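Local coordinates for protein tryptophan--tRNA ligase (Mycoplasma pneumoniae, PDB 2YY5) that probably catalyses, as a homodimeric class I synthetase, the ATP-dependent attachment of L-tryptophan to tRNA(Trp) for protein synthesis, at residues 20-24 / 25-29; 334-337 / 338-342. The protein carries 1 engineered substitution. All blocks are in the same frame, centred on the assembly; numbering follows the deposited sequence.

Contact 1. Residues 20-24 / 25-29; sequences GNYLG and VMQSL. With WSA (5'-O-[(L-tryptophylamino)sulfonyl]adenosine), chain J.
Tyr22, on helix 19-26, meets Met26 and Gln27, four and five residues further on, and the backbone bonds show that this turn is widened. Val25 N bonds to Asn21 O at 3.1 Å in the usual i to i+4 pattern. Gln27 N, however, reaches back five residues to Tyr22 O at 2.8 Å, the spacing of a pi-type turn, and the bond is nearly straight (176°). Met26 N makes a weak bond to Asn21 O, so that carbonyl serves two donors. Beyond it, Met26 to Leu29 form a type I beta turn, and Ser28 OG donates to Val25 O at 3.0 Å.

Packing centres on the phenol ring. With CG anti to the backbone N (chi1 -177°), Tyr22 swings its ring alongside the next turn: Gln27 N and CA lie over one face, and Gln27 CB sits 3.7 Å from Tyr22 CE2. Met26 CB approaches obliquely, 3.8 Å from Tyr22 CD1, while its extended chain leads away from the ring, Met26 SD passing 4.1 Å from Tyr22 CA.

Ligand contacts occupy another side of the helix. Gly20 and Gly24, lacking side chains, let the adenine of the bound tryptophanyl sulfamoyl adenosine lie against the backbone, Gly24 CA being 3.5 Å from WSA N3. Val25 CG1 comes to 3.5 Å from the ribose O3' of WSA. Gly20 and Asn21 close the predicted HIGH region, which follows strand 6-11 and runs into the first turn of this helix, as in the class I nucleotide-binding fold.

Elsewhere Met26 packs on Leu64, Thr67 and Leu68 of helix 54-71, Tyr22 on Val71 of the same helix, and Leu23 on Ile254, Ala257 and Leu258 of helix 246-259, which sets residues 20-26 between these two helices and the bound adenylate analogue.

Contact 2. Residues 334-337 / 338-342; sequences ALFY and DGFGL
Tyr337 turns one face of its ring to Leu342, whose CB lies 3.9 Å from the ring centroid and 13° off the normal, a CH-pi contact over the centre of the ring. The two side chains cross at about a right angle, and the closest apolar pair is Tyr337 CD2 with Leu342 CB at 3.8 Å. The phenol OH is satisfied elsewhere, by the carbonyl O of Ser84 of the second subunit.

The overlap depends on how the chain leaves helix 311-340. Up to Phe340 the bonds are regular: Asp338 N to Ala334 O, Gly339 N to Leu335 O at 3.1 Å, and Phe340 N to Phe336 O at 2.7 Å. A Schellman motif then ends the helix, with Gly341 as the C-prime residue at a positive phi of 90°. Leu342 N folds back onto Tyr337 O at 3.1 Å, and a weak bond joins Gly341 N to Asp338 O. Gly341 N also bonds to Tyr337 O at 2.8 Å, so this carbonyl accepts two N-H groups, which arrive from opposite faces of its plane. The same reversal brings Leu342 back over the tyrosine.

On another side of the helix, four residues apart and both with CG anti to the carbonyl carbon (chi1 -83° for Phe340), Phe336 and Phe340 lie side by side and point the same way. Phe336 CD1 is 4.0 Å from Phe340 CE1, an oblique approach. Phe340 stacks on Phe175 and packs on Leu95 of helix 87-98, while Phe52 of the second subunit also touches it; Leu342 meets Leu57 of that subunit.

Both contacts are local, between residues three to five apart along a helical stretch, but they differ in place. Contact 1 is buried, its centre about 7 Å from that of the chain, and its helix faces the bound adenylate analogue; contact 2 is only partly buried, its centre about 30 Å from that of the chain, and borders the second subunit, which does not touch contact 1. Their centres are about 35 Å apart, with no direct touch. Each combines backbone bonding with an aromatic ring facing residues further along, yet the helix is disturbed differently: a widened pi-type turn in 20-29, a glycine-terminated Schellman end in 334-342. Gly20 and Gly24 admit the ligand, whereas Gly341 takes up the positive phi.

Contact 1. Residues 20-24 / 25-29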
# COMPACT_ATOMS: atom_id res chain seq x y z
N GLY B 20 4.72 20.58 -20.76
CA GLY B 20 3.78 19.52 -21.05
C GLY B 20 2.79 19.45 -19.91
O GLY B 20 1.59 19.28 -20.13
N ASN B 21 3.29 19.62 -18.69
CA ASN B 21 2.46 19.60 -17.49
C ASN B 21 1.54 20.81 -17.45
O ASN B 21 0.35 20.68 -17.15
CB ASN B 21 3.33 19.61 -16.24
CG ASN B 21 4.32 18.46 -16.20
OD1 ASN B 21 3.93 17.30 -16.32
ND2 ASN B 21 5.60 18.78 -16.02
N TYR B 22 2.10 21.98 -17.77
CA TYR B 22 1.34 23.22 -17.75
C TYR B 22 0.19 23.15 -18.76
O TYR B 22 -0.98 23.33 -18.40
CB TYR B 22 2.22 24.43 -18.09
CG TYR B 22 1.46 25.74 -18.00
CD1 TYR B 22 1.17 26.32 -16.76
CD2 TYR B 22 0.94 26.36 -19.14
CE1 TYR B 22 0.37 27.46 -16.66
CE2 TYR B 22 0.13 27.50 -19.05
CZ TYR B 22 -0.14 28.04 -17.80
OH TYR B 22 -0.95 29.14 -17.67
N LEU B 23 0.53 22.87 -20.00
CA LEU B 23 -0.46 22.79 -21.05
C LEU B 23 -1.38 21.58 -20.88
O LEU B 23 -2.57 21.63 -21.23
CB LEU B 23 0.24 22.77 -22.42
CG LEU B 23 0.35 24.12 -23.17
CD1 LEU B 23 0.42 25.28 -22.19
CD2 LEU B 23 1.57 24.12 -24.08
N GLY B 24 -0.84 20.50 -20.33
CA GLY B 24 -1.64 19.30 -20.15
C GLY B 24 -2.81 19.42 -19.19
O GLY B 24 -3.90 18.90 -19.47
N VAL B 25 -2.60 20.10 -18.07
CA VAL B 25 -3.64 20.22 -17.05
C VAL B 25 -3.67 21.55 -16.30
O VAL B 25 -4.74 22.10 -16.06
CB VAL B 25 -3.52 19.10 -15.98
CG1 VAL B 25 -3.86 17.77 -16.60
CG2 VAL B 25 -2.11 19.07 -15.41
N MET B 26 -2.50 22.04 -15.90
CA MET B 26 -2.42 23.29 -15.16
C MET B 26 -3.20 24.45 -15.75
O MET B 26 -4.01 25.06 -15.07
CB MET B 26 -0.95 23.70 -14.98
CG MET B 26 -0.22 22.84 -13.98
SD MET B 26 1.48 23.32 -13.68
CE MET B 26 2.05 21.86 -12.79
N GLN B 27 -2.94 24.76 -17.02
CA GLN B 27 -3.62 25.86 -17.70
C GLN B 27 -5.15 25.84 -17.64
O GLN B 27 -5.78 26.88 -17.51
CB GLN B 27 -3.18 25.93 -19.18
CG GLN B 27 -4.11 26.77 -20.05
CD GLN B 27 -3.69 26.82 -21.51
OE1 GLN B 27 -2.82 27.60 -21.89
NE2 GLN B 27 -4.30 25.97 -22.33
N SER B 28 -5.74 24.65 -17.74
CA SER B 28 -7.19 24.54 -17.72
C SER B 28 -7.75 24.50 -16.31
O SER B 28 -8.97 24.45 -16.11
CB SER B 28 -7.63 23.30 -18.49
OG SER B 28 -7.18 22.13 -17.86
N LEU B 29 -6.87 24.53 -15.32
CA LEU B 29 -7.27 24.49 -13.92
C LEU B 29 -8.13 25.69 -13.55
O LEU B 29 -9.03 25.58 -12.72
CB LEU B 29 -6.02 24.48 -13.04
CG LEU B 29 -5.83 23.30 -12.10
CD1 LEU B 29 -6.24 22.00 -12.76
CD2 LEU B 29 -4.38 23.28 -11.66
CD2 WSA J . -2.81 11.38 -10.75
CE3 WSA J . -3.37 12.20 -11.73
CZ3 WSA J . -4.75 12.28 -11.84
CH2 WSA J . -5.57 11.55 -10.98
CZ2 WSA J . -5.01 10.74 -10.00
CE2 WSA J . -3.62 10.66 -9.89
N11 WSA J . -2.83 10.00 -9.05
CD1 WSA J . -1.56 10.27 -9.34
CG WSA J . -1.50 11.12 -10.36
CB WSA J . -0.23 11.69 -10.99
CA WSA J . -0.08 11.27 -12.45
NH3 WSA J . -0.07 9.81 -12.57
C WSA J . 1.23 11.85 -13.00
O WSA J . 2.30 11.32 -12.72
NS WSA J . 1.14 12.92 -13.77
S WSA J . 2.57 13.70 -13.81
O1S WSA J . 2.97 14.13 -12.43
O2S WSA J . 3.64 12.79 -14.35
O5' WSA J . 2.38 14.84 -14.66
C5' WSA J . 1.30 15.73 -14.38
C4' WSA J . 0.30 15.90 -15.53
O4' WSA J . 0.99 16.35 -16.71
C3' WSA J . -0.43 14.61 -15.92
O3' WSA J . -1.79 14.91 -16.24
C2' WSA J . 0.32 14.19 -17.18
O2' WSA J . -0.54 13.40 -18.01
C1' WSA J . 0.50 15.57 -17.81
N9 WSA J . 1.53 15.52 -18.88
C8 WSA J . 2.75 15.02 -18.73
N7 WSA J . 3.44 15.18 -19.86
C5 WSA J . 2.64 15.78 -20.74
C4 WSA J . 1.42 15.98 -20.11
N3 WSA J . 0.42 16.57 -20.80
C2 WSA J . 0.61 16.96 -22.05
N1 WSA J . 1.76 16.78 -22.67
C6 WSA J . 2.79 16.20 -22.05
N6 WSA J . 3.96 16.03 -22.67

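Contact 2. Residues 334-337 / 338-342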
# COMPACT_ATOMS: atom_id res chain seq x y z
N ALA B 334 -15.17 5.17 4.44
CA ALA B 334 -16.08 4.57 5.40
C ALA B 334 -17.09 3.66 4.70
O ALA B 334 -17.40 2.56 5.16
CB ALA B 334 -16.80 5.66 6.18
N LEU B 335 -17.60 4.13 3.57
CA LEU B 335 -18.57 3.35 2.83
C LEU B 335 -17.91 2.10 2.26
O LEU B 335 -18.53 1.04 2.23
CB LEU B 335 -19.21 4.21 1.73
CG LEU B 335 -20.32 5.18 2.19
CD1 LEU B 335 -20.37 5.31 3.72
CD2 LEU B 335 -20.10 6.55 1.55
N PHE B 336 -16.65 2.21 1.83
CA PHE B 336 -15.94 1.05 1.30
C PHE B 336 -15.71 0.06 2.42
O PHE B 336 -15.79 -1.16 2.22
CB PHE B 336 -14.59 1.44 0.71
CG PHE B 336 -14.65 1.81 -0.75
CD1 PHE B 336 -13.74 1.26 -1.65
CD2 PHE B 336 -15.59 2.72 -1.22
CE1 PHE B 336 -13.77 1.61 -3.00
CE2 PHE B 336 -15.63 3.08 -2.56
CZ PHE B 336 -14.71 2.53 -3.46
N TYR B 337 -15.42 0.58 3.61
CA TYR B 337 -15.19 -0.27 4.77
C TYR B 337 -16.43 -1.11 4.99
O TYR B 337 -16.33 -2.31 5.24
CB TYR B 337 -14.87 0.56 6.01
CG TYR B 337 -13.40 0.59 6.35
CD1 TYR B 337 -12.44 0.85 5.36
CD2 TYR B 337 -12.95 0.36 7.65
CE1 TYR B 337 -11.08 0.88 5.65
CE2 TYR B 337 -11.58 0.38 7.95
CZ TYR B 337 -10.66 0.64 6.95
OH TYR B 337 -9.32 0.67 7.23
N ASP B 338 -17.60 -0.49 4.89
CA ASP B 338 -18.84 -1.24 5.08
C ASP B 338 -18.93 -2.36 4.08
O ASP B 338 -19.16 -3.51 4.45
CB ASP B 338 -20.06 -0.33 4.93
CG ASP B 338 -20.48 0.29 6.23
OD1 ASP B 338 -19.98 1.38 6.56
OD2 ASP B 338 -21.30 -0.34 6.94
N GLY B 339 -18.75 -2.03 2.80
CA GLY B 339 -18.81 -3.01 1.74
C GLY B 339 -17.77 -4.12 1.83
O GLY B 339 -18.06 -5.27 1.50
N PHE B 340 -16.57 -3.77 2.28
CA PHE B 340 -15.49 -4.74 2.42
C PHE B 340 -15.59 -5.59 3.69
O PHE B 340 -15.10 -6.72 3.74
CB PHE B 340 -14.14 -4.02 2.38
CG PHE B 340 -13.64 -3.74 1.00
CD1 PHE B 340 -14.34 -2.90 0.14
CD2 PHE B 340 -12.47 -4.34 0.53
CE1 PHE B 340 -13.90 -2.66 -1.14
CE2 PHE B 340 -12.02 -4.11 -0.76
CZ PHE B 340 -12.73 -3.26 -1.60
N GLY B 341 -16.23 -5.03 4.71
CA GLY B 341 -16.37 -5.74 5.97
C GLY B 341 -15.22 -5.46 6.92
O GLY B 341 -15.00 -6.22 7.87
N LEU B 342 -14.49 -4.38 6.66
CA LEU B 342 -13.34 -3.96 7.47
C LEU B 342 -13.74 -3.06 8.64
O LEU B 342 -14.86 -2.57 8.69
CB LEU B 342 -12.33 -3.23 6.58
CG LEU B 342 -11.18 -4.00 5.88
CD1 LEU B 342 -11.33 -5.49 6.08
CD2 LEU B 342 -11.16 -3.65 4.40